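Local coordinates for riboflavin kinase, putative (Trypanosoma brucei, PDB 3BNW), which probably catalyses the ATP-dependent phosphorylation of riboflavin to FMN, a step of flavin cofactor biosynthesis, at residues A40-D45 / L97-Y102; N57-G62 / G122-M127. One frame throughout, in Å; residues are numbered along the deposited sequence.

Contact 1 of 2, residues A40-D45 / L97-Y102; sequences ANIGLD and LTVEPY
Residues I42 and V99 join strand 41-42 to strand 98-103, two edge strands of the curled antiparallel sheet, closing the riboflavin kinase β-barrel through a sparse edge contact. One direct backbone bond spans the two segments, from I42 N to V99 O at 3.1 Å, and it is fairly straight at 160°. A water continues the junction. It gives a hydrogen to I42 O and takes one from V99 N, at 2.7 Å from each. N41 CA makes a CA-H...O contact with the same V99 O, 3.3 Å.

The side chains divide by face. The I42 side chain also touches V116 and I118 of strand 115-126. Its CD1 touches V99 CG1 at 3.9 Å, and its CG1 meets the ring carbon CG of P101. L44 brings one branch tip, CD1, to L97 CD1 at 3.7 Å. L52 of helix 46-52 packs on L44, L97 and V99. N41 has CG beside its backbone N (chi1 -49°), which brings OD1 to the methyl CG2 of T98, 3.0 Å away. T98 OG1 is hydrogen-bonded to T96 O. A40 O lies 3.4 Å from E100 CG. One direct bond and one water link the backbones, and aliphatic contacts make up much of the rest, so backbone pairing holds these strands less than in a regular sheet.

Contact 2 of 2, residues N57-G62 / G122-M127; sequences NLVVYG and GEIRSM
I124 stands opposite V59 as an extra residue, a β-bulge in the antiparallel pairing of strands 58-69 and 115-126 of the barrel. V59 pairs with R125, but its neighbour V60 pairs with E123. The helix-like backbone of I124 (psi -52°) takes up the shift. V59 still makes two strong bonds, from its N to R125 O and from I124 N to its O, both 2.8 Å. Beyond the bulge, Y61 N binds G122 O at 2.9 Å.

The Y61 ring lies with one face against G122, whose N sits 3.8 Å above the ring centre. Its chi1 of 66° puts CG between the backbone N and carbonyl carbon and folds the ring over the partner strand. The bare CA of G122 leaves room for it. I124 CG1 reaches Y61 CD2 at 3.6 Å, and Y61 OH is hydrogen-bonded to Q11. E123 lies on the face opposite Y61, and its OE1 meets L58 CD1 at 3.4 Å.

R125 runs extended to a salt bridge with D143 of helix 133-151. Strand 58-69 meets strand 75-87 along its other edge, where N57 and L58 share I86 in a G1 bulge. V59 CG2 lies over the centre of the R125 guanidinium, 3.7 Å above its plane.

Both contacts belong to one curled antiparallel sheet and are partly buried, with their centres 14 Å apart. They do not touch. Strand 75-87 bridges them, pairing with strand 58-69 of contact 2 and with strand 98-103 of contact 1. Strand 115-126 carries one side of contact 2, and through V116 and I118 also packs on I42 of contact 1. Contact 2 is a bulged antiparallel strand pairing with several direct backbone bonds, and helix 133-151 packs against it. Contact 1 is a short seam that relies on one direct bond, a water and aliphatic contacts, with helix 46-52 beside it. An aromatic ring and a guanidinium enter contact 2, whereas aliphatic side chains dominate contact 1.

Contact 1 of 2, residues A40-D45 / L97-Y102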
ATOM      1  N   ALA A  40       1.356   2.959 -10.981  1.00 38.68           N
ATOM      2  CA  ALA A  40       0.022   3.157 -10.410  1.00 38.06           C
ATOM      3  C   ALA A  40       0.147   3.847  -9.056  1.00 37.54           C
ATOM      4  O   ALA A  40       1.004   3.482  -8.243  1.00 37.61           O
ATOM      5  CB  ALA A  40      -0.701   1.832 -10.261  1.00 37.99           C
ATOM      6  N   ASN A  41      -0.701   4.849  -8.828  1.00 36.68           N
ATOM      7  CA  ASN A  41      -0.696   5.616  -7.585  1.00 35.98           C
ATOM      8  C   ASN A  41      -2.081   5.683  -6.969  1.00 35.09           C
ATOM      9  O   ASN A  41      -3.082   5.438  -7.636  1.00 34.53           O
ATOM     10  CB  ASN A  41      -0.216   7.047  -7.836  1.00 36.10           C
ATOM     11  CG  ASN A  41       1.058   7.105  -8.642  1.00 36.62           C
ATOM     12  OD1 ASN A  41       2.152   6.879  -8.122  1.00 36.58           O
ATOM     13  ND2 ASN A  41       0.927   7.428  -9.924  1.00 38.02           N
ATOM     14  N   ILE A  42      -2.128   6.027  -5.687  1.00 34.54           N
ATOM     15  CA  ILE A  42      -3.384   6.359  -5.025  1.00 34.03           C
ATOM     16  C   ILE A  42      -3.544   7.875  -5.077  1.00 33.50           C
ATOM     17  O   ILE A  42      -2.637   8.610  -4.682  1.00 33.36           O
ATOM     18  CB  ILE A  42      -3.414   5.874  -3.568  1.00 33.71           C
ATOM     19  CG1 ILE A  42      -3.189   4.363  -3.517  1.00 33.79           C
ATOM     20  CG2 ILE A  42      -4.742   6.226  -2.919  1.00 32.81           C
ATOM     21  CD1 ILE A  42      -3.279   3.783  -2.125  1.00 34.55           C
ATOM     22  N   GLY A  43      -4.686   8.334  -5.584  1.00 32.96           N
ATOM     23  CA  GLY A  43      -4.966   9.762  -5.701  1.00 32.63           C
ATOM     24  C   GLY A  43      -5.113  10.422  -4.345  1.00 32.40           C
ATOM     25  O   GLY A  43      -5.981  10.046  -3.559  1.00 32.36           O
ATOM     26  N   LEU A  44      -4.252  11.402  -4.071  1.00 32.08           N
ATOM     27  CA  LEU A  44      -4.263  12.119  -2.803  1.00 31.86           C
ATOM     28  C   LEU A  44      -4.789  13.539  -2.992  1.00 31.89           C
ATOM     29  O   LEU A  44      -4.992  13.992  -4.118  1.00 31.85           O
ATOM     30  CB  LEU A  44      -2.851  12.171  -2.212  1.00 31.76           C
ATOM     31  CG  LEU A  44      -2.067  10.855  -2.157  1.00 31.55           C
ATOM     32  CD1 LEU A  44      -0.675  11.080  -1.563  1.00 30.21           C
ATOM     33  CD2 LEU A  44      -2.831   9.794  -1.373  1.00 30.59           C
ATOM     34  N   ASP A  45      -5.017  14.223  -1.874  1.00 31.97           N
ATOM     35  CA  ASP A  45      -5.304  15.658  -1.865  1.00 31.91           C
ATOM     36  C   ASP A  45      -4.423  16.324  -0.808  1.00 32.03           C
ATOM     37  O   ASP A  45      -3.657  15.641  -0.127  1.00 32.23           O
ATOM     38  CB  ASP A  45      -6.800  15.926  -1.623  1.00 31.87           C
ATOM     39  CG  ASP A  45      -7.298  15.404  -0.277  1.00 31.60           C
ATOM     40  OD1 ASP A  45      -6.480  15.042   0.597  1.00 31.23           O
ATOM     41  OD2 ASP A  45      -8.531  15.366  -0.095  1.00 30.83           O
ATOM     42  N   LEU A  97       4.114  14.391  -2.483  1.00 28.60           N
ATOM     43  CA  LEU A  97       3.943  13.113  -1.795  1.00 28.55           C
ATOM     44  C   LEU A  97       3.090  12.162  -2.646  1.00 28.70           C
ATOM     45  O   LEU A  97       1.957  12.478  -3.025  1.00 28.76           O
ATOM     46  CB  LEU A  97       3.301  13.327  -0.415  1.00 28.82           C
ATOM     47  CG  LEU A  97       3.383  12.228   0.658  1.00 28.63           C
ATOM     48  CD1 LEU A  97       2.488  11.049   0.332  1.00 28.66           C
ATOM     49  CD2 LEU A  97       4.812  11.770   0.872  1.00 29.54           C
ATOM     50  N   THR A  98       3.668  11.007  -2.961  1.00 28.53           N
ATOM     51  CA  THR A  98       3.041   9.996  -3.793  1.00 27.99           C
ATOM     52  C   THR A  98       2.930   8.719  -2.972  1.00 27.69           C
ATOM     53  O   THR A  98       3.771   8.464  -2.109  1.00 26.65           O
ATOM     54  CB  THR A  98       3.894   9.721  -5.056  1.00 28.04           C
ATOM     55  OG1 THR A  98       4.125  10.946  -5.763  1.00 28.49           O
ATOM     56  CG2 THR A  98       3.210   8.732  -5.980  1.00 28.00           C
ATOM     57  N   VAL A  99       1.880   7.938  -3.226  1.00 27.81           N
ATOM     58  CA  VAL A  99       1.746   6.601  -2.644  1.00 27.80           C
ATOM     59  C   VAL A  99       1.608   5.597  -3.774  1.00 28.02           C
ATOM     60  O   VAL A  99       0.709   5.701  -4.604  1.00 28.00           O
ATOM     61  CB  VAL A  99       0.547   6.495  -1.676  1.00 27.87           C
ATOM     62  CG1 VAL A  99       0.329   5.040  -1.242  1.00 26.93           C
ATOM     63  CG2 VAL A  99       0.768   7.391  -0.465  1.00 26.26           C
ATOM     64  N   GLU A 100       2.516   4.629  -3.793  1.00 28.67           N
ATOM     65  CA  GLU A 100       2.645   3.694  -4.898  1.00 29.36           C
ATOM     66  C   GLU A 100       2.555   2.271  -4.358  1.00 29.44           C
ATOM     67  O   GLU A 100       3.544   1.745  -3.850  1.00 29.40           O
ATOM     68  CB  GLU A 100       3.980   3.929  -5.607  1.00 29.40           C
ATOM     69  CG  GLU A 100       4.105   3.255  -6.954  1.00 30.28           C
ATOM     70  CD  GLU A 100       5.447   3.520  -7.608  1.00 30.59           C
ATOM     71  OE1 GLU A 100       5.462   4.100  -8.710  1.00 32.53           O
ATOM     72  OE2 GLU A 100       6.490   3.161  -7.016  1.00 31.92           O
ATOM     73  N   PRO A 101       1.365   1.644  -4.460  1.00 30.16           N
ATOM     74  CA  PRO A 101       1.164   0.338  -3.845  1.00 30.48           C
ATOM     75  C   PRO A 101       1.494  -0.826  -4.785  1.00 31.12           C
ATOM     76  O   PRO A 101       1.323  -0.718  -6.006  1.00 30.66           O
ATOM     77  CB  PRO A 101      -0.331   0.347  -3.505  1.00 30.51           C
ATOM     78  CG  PRO A 101      -0.958   1.282  -4.512  1.00 30.06           C
ATOM     79  CD  PRO A 101       0.142   2.099  -5.153  1.00 30.07           C
ATOM     80  N   TYR A 102       1.962  -1.928  -4.199  1.00 31.64           N
ATOM     81  CA  TYR A 102       2.278  -3.141  -4.945  1.00 31.78           C
ATOM     82  C   TYR A 102       1.587  -4.333  -4.286  1.00 31.80           C
ATOM     83  O   TYR A 102       2.117  -4.933  -3.348  1.00 31.73           O
ATOM     84  CB  TYR A 102       3.797  -3.377  -5.002  1.00 31.89           C
ATOM     85  CG  TYR A 102       4.635  -2.121  -5.101  1.00 31.92           C
ATOM     86  CD1 TYR A 102       4.593  -1.316  -6.235  1.00 31.88           C
ATOM     87  CD2 TYR A 102       5.485  -1.751  -4.066  1.00 31.78           C
ATOM     88  CE1 TYR A 102       5.361  -0.166  -6.326  1.00 31.59           C
ATOM     89  CE2 TYR A 102       6.261  -0.607  -4.152  1.00 31.92           C
ATOM     90  CZ  TYR A 102       6.192   0.183  -5.282  1.00 31.74           C
ATOM     91  OH  TYR A 102       6.966   1.319  -5.362  1.00 32.53           O
TER
HETATM   92  O   HOH W   1       0.038   8.914  -4.910  1.00 46.15           O

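Contact 2 of 2, residues N57-G62 / G122-M127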
ATOM      1  N   ASN A  57       9.578   8.580   2.407  1.00 25.74           N
ATOM      2  CA  ASN A  57      10.909   7.977   2.249  1.00 24.73           C
ATOM      3  C   ASN A  57      10.936   6.527   2.728  1.00 24.28           C
ATOM      4  O   ASN A  57      11.981   6.023   3.119  1.00 24.01           O
ATOM      5  CB  ASN A  57      11.996   8.817   2.953  1.00 24.45           C
ATOM      6  CG  ASN A  57      13.399   8.570   2.399  1.00 23.55           C
ATOM      7  OD1 ASN A  57      14.361   8.464   3.157  1.00 21.67           O
ATOM      8  ND2 ASN A  57      13.519   8.489   1.079  1.00 22.62           N
ATOM      9  N   LEU A  58       9.786   5.854   2.667  1.00 24.10           N
ATOM     10  CA  LEU A  58       9.649   4.490   3.190  1.00 23.60           C
ATOM     11  C   LEU A  58       8.942   3.543   2.239  1.00 22.72           C
ATOM     12  O   LEU A  58       8.086   3.954   1.454  1.00 22.45           O
ATOM     13  CB  LEU A  58       8.843   4.495   4.490  1.00 23.71           C
ATOM     14  CG  LEU A  58       9.346   5.332   5.652  1.00 24.25           C
ATOM     15  CD1 LEU A  58       8.309   5.280   6.784  1.00 25.02           C
ATOM     16  CD2 LEU A  58      10.720   4.860   6.124  1.00 23.55           C
ATOM     17  N   VAL A  59       9.307   2.265   2.340  1.00 22.46           N
ATOM     18  CA  VAL A  59       8.514   1.164   1.798  1.00 21.89           C
ATOM     19  C   VAL A  59       7.763   0.535   2.970  1.00 22.26           C
ATOM     20  O   VAL A  59       8.380   0.130   3.964  1.00 22.61           O
ATOM     21  CB  VAL A  59       9.379   0.072   1.142  1.00 21.73           C
ATOM     22  CG1 VAL A  59       8.490  -1.061   0.626  1.00 19.86           C
ATOM     23  CG2 VAL A  59      10.230   0.656   0.024  1.00 20.20           C
ATOM     24  N   VAL A  60       6.438   0.467   2.856  1.00 22.14           N
ATOM     25  CA  VAL A  60       5.586  -0.022   3.942  1.00 21.73           C
ATOM     26  C   VAL A  60       4.800  -1.240   3.485  1.00 21.48           C
ATOM     27  O   VAL A  60       4.811  -1.576   2.311  1.00 20.82           O
ATOM     28  CB  VAL A  60       4.604   1.071   4.448  1.00 21.45           C
ATOM     29  CG1 VAL A  60       5.380   2.265   4.989  1.00 21.78           C
ATOM     30  CG2 VAL A  60       3.630   1.491   3.352  1.00 19.52           C
ATOM     31  N   TYR A  61       4.119  -1.886   4.430  1.00 21.39           N
ATOM     32  CA  TYR A  61       3.370  -3.099   4.157  1.00 20.97           C
ATOM     33  C   TYR A  61       2.074  -3.162   4.956  1.00 20.81           C
ATOM     34  O   TYR A  61       1.897  -2.438   5.936  1.00 21.06           O
ATOM     35  CB  TYR A  61       4.242  -4.322   4.460  1.00 21.10           C
ATOM     36  CG  TYR A  61       4.605  -4.499   5.919  1.00 21.04           C
ATOM     37  CD1 TYR A  61       3.797  -5.252   6.770  1.00 21.94           C
ATOM     38  CD2 TYR A  61       5.750  -3.923   6.450  1.00 20.77           C
ATOM     39  CE1 TYR A  61       4.119  -5.420   8.109  1.00 21.32           C
ATOM     40  CE2 TYR A  61       6.082  -4.091   7.787  1.00 21.05           C
ATOM     41  CZ  TYR A  61       5.259  -4.841   8.614  1.00 20.88           C
ATOM     42  OH  TYR A  61       5.575  -5.014   9.946  1.00 20.79           O
ATOM     43  N   GLY A  62       1.170  -4.041   4.534  1.00 20.63           N
ATOM     44  CA  GLY A  62      -0.091  -4.247   5.244  1.00 20.19           C
ATOM     45  C   GLY A  62      -1.108  -4.994   4.409  1.00 19.88           C
ATOM     46  O   GLY A  62      -0.747  -5.744   3.510  1.00 19.36           O
ATOM     47  N   GLY A 122       3.168  -1.584   8.966  1.00 24.38           N
ATOM     48  CA  GLY A 122       4.571  -1.385   9.321  1.00 24.45           C
ATOM     49  C   GLY A 122       5.477  -0.989   8.175  1.00 24.77           C
ATOM     50  O   GLY A 122       5.063  -0.955   7.008  1.00 24.95           O
ATOM     51  N   GLU A 123       6.735  -0.735   8.525  1.00 24.27           N
ATOM     52  CA  GLU A 123       7.745  -0.277   7.578  1.00 24.00           C
ATOM     53  C   GLU A 123       8.827  -1.326   7.329  1.00 23.94           C
ATOM     54  O   GLU A 123       9.262  -2.016   8.251  1.00 23.52           O
ATOM     55  CB  GLU A 123       8.373   1.015   8.087  1.00 24.08           C
ATOM     56  CG  GLU A 123       9.107   0.898   9.418  1.00 23.49           C
ATOM     57  CD  GLU A 123       9.356   2.241  10.045  1.00 24.16           C
ATOM     58  OE1 GLU A 123       9.121   3.258   9.362  1.00 23.95           O
ATOM     59  OE2 GLU A 123       9.776   2.289  11.223  1.00 25.97           O
ATOM     60  N   ILE A 124       9.258  -1.431   6.074  1.00 24.12           N
ATOM     61  CA  ILE A 124      10.268  -2.410   5.670  1.00 24.28           C
ATOM     62  C   ILE A 124      11.660  -1.775   5.679  1.00 24.56           C
ATOM     63  O   ILE A 124      12.591  -2.293   6.302  1.00 25.08           O
ATOM     64  CB  ILE A 124       9.970  -2.970   4.260  1.00 24.36           C
ATOM     65  CG1 ILE A 124       8.565  -3.593   4.221  1.00 24.29           C
ATOM     66  CG2 ILE A 124      11.037  -3.978   3.850  1.00 23.87           C
ATOM     67  CD1 ILE A 124       8.214  -4.300   2.923  1.00 23.71           C
ATOM     68  N   ARG A 125      11.778  -0.638   5.000  1.00 24.25           N
ATOM     69  CA  ARG A 125      13.050   0.042   4.812  1.00 23.70           C
ATOM     70  C   ARG A 125      12.773   1.420   4.222  1.00 24.05           C
ATOM     71  O   ARG A 125      11.632   1.725   3.866  1.00 23.39           O
ATOM     72  CB  ARG A 125      13.905  -0.752   3.829  1.00 23.90           C
ATOM     73  CG  ARG A 125      13.226  -0.906   2.474  1.00 23.14           C
ATOM     74  CD  ARG A 125      13.847  -1.952   1.614  1.00 22.95           C
ATOM     75  NE  ARG A 125      13.156  -2.049   0.324  1.00 23.07           N
ATOM     76  CZ  ARG A 125      13.362  -1.226  -0.706  1.00 22.80           C
ATOM     77  NH1 ARG A 125      14.202  -0.206  -0.601  1.00 23.60           N
ATOM     78  NH2 ARG A 125      12.704  -1.404  -1.846  1.00 21.47           N
ATOM     79  N   SER A 126      13.818   2.234   4.093  1.00 24.65           N
ATOM     80  CA  SER A 126      13.742   3.451   3.287  1.00 25.11           C
ATOM     81  C   SER A 126      13.777   3.079   1.809  1.00 25.70           C
ATOM     82  O   SER A 126      14.257   2.009   1.441  1.00 25.43           O
ATOM     83  CB  SER A 126      14.890   4.408   3.600  1.00 24.98           C
ATOM     84  OG  SER A 126      16.134   3.816   3.301  1.00 25.39           O
ATOM     85  N   MET A 127      13.269   3.972   0.969  1.00 26.50           N
ATOM     86  CA  MET A 127      13.213   3.736  -0.467  1.00 27.07           C
ATOM     87  C   MET A 127      14.596   3.549  -1.073  1.00 27.21           C
ATOM     88  O   MET A 127      14.768   2.737  -1.983  1.00 27.32           O
ATOM     89  CB  MET A 127      12.468   4.875  -1.166  1.00 27.13           C
ATOM     90  CG  MET A 127      10.955   4.793  -0.972  1.00 27.72           C
ATOM     91  SD  MET A 127      10.047   6.177  -1.676  1.00 27.85           S
ATOM     92  CE  MET A 127      10.820   6.348  -3.276  1.00 30.18           C
TER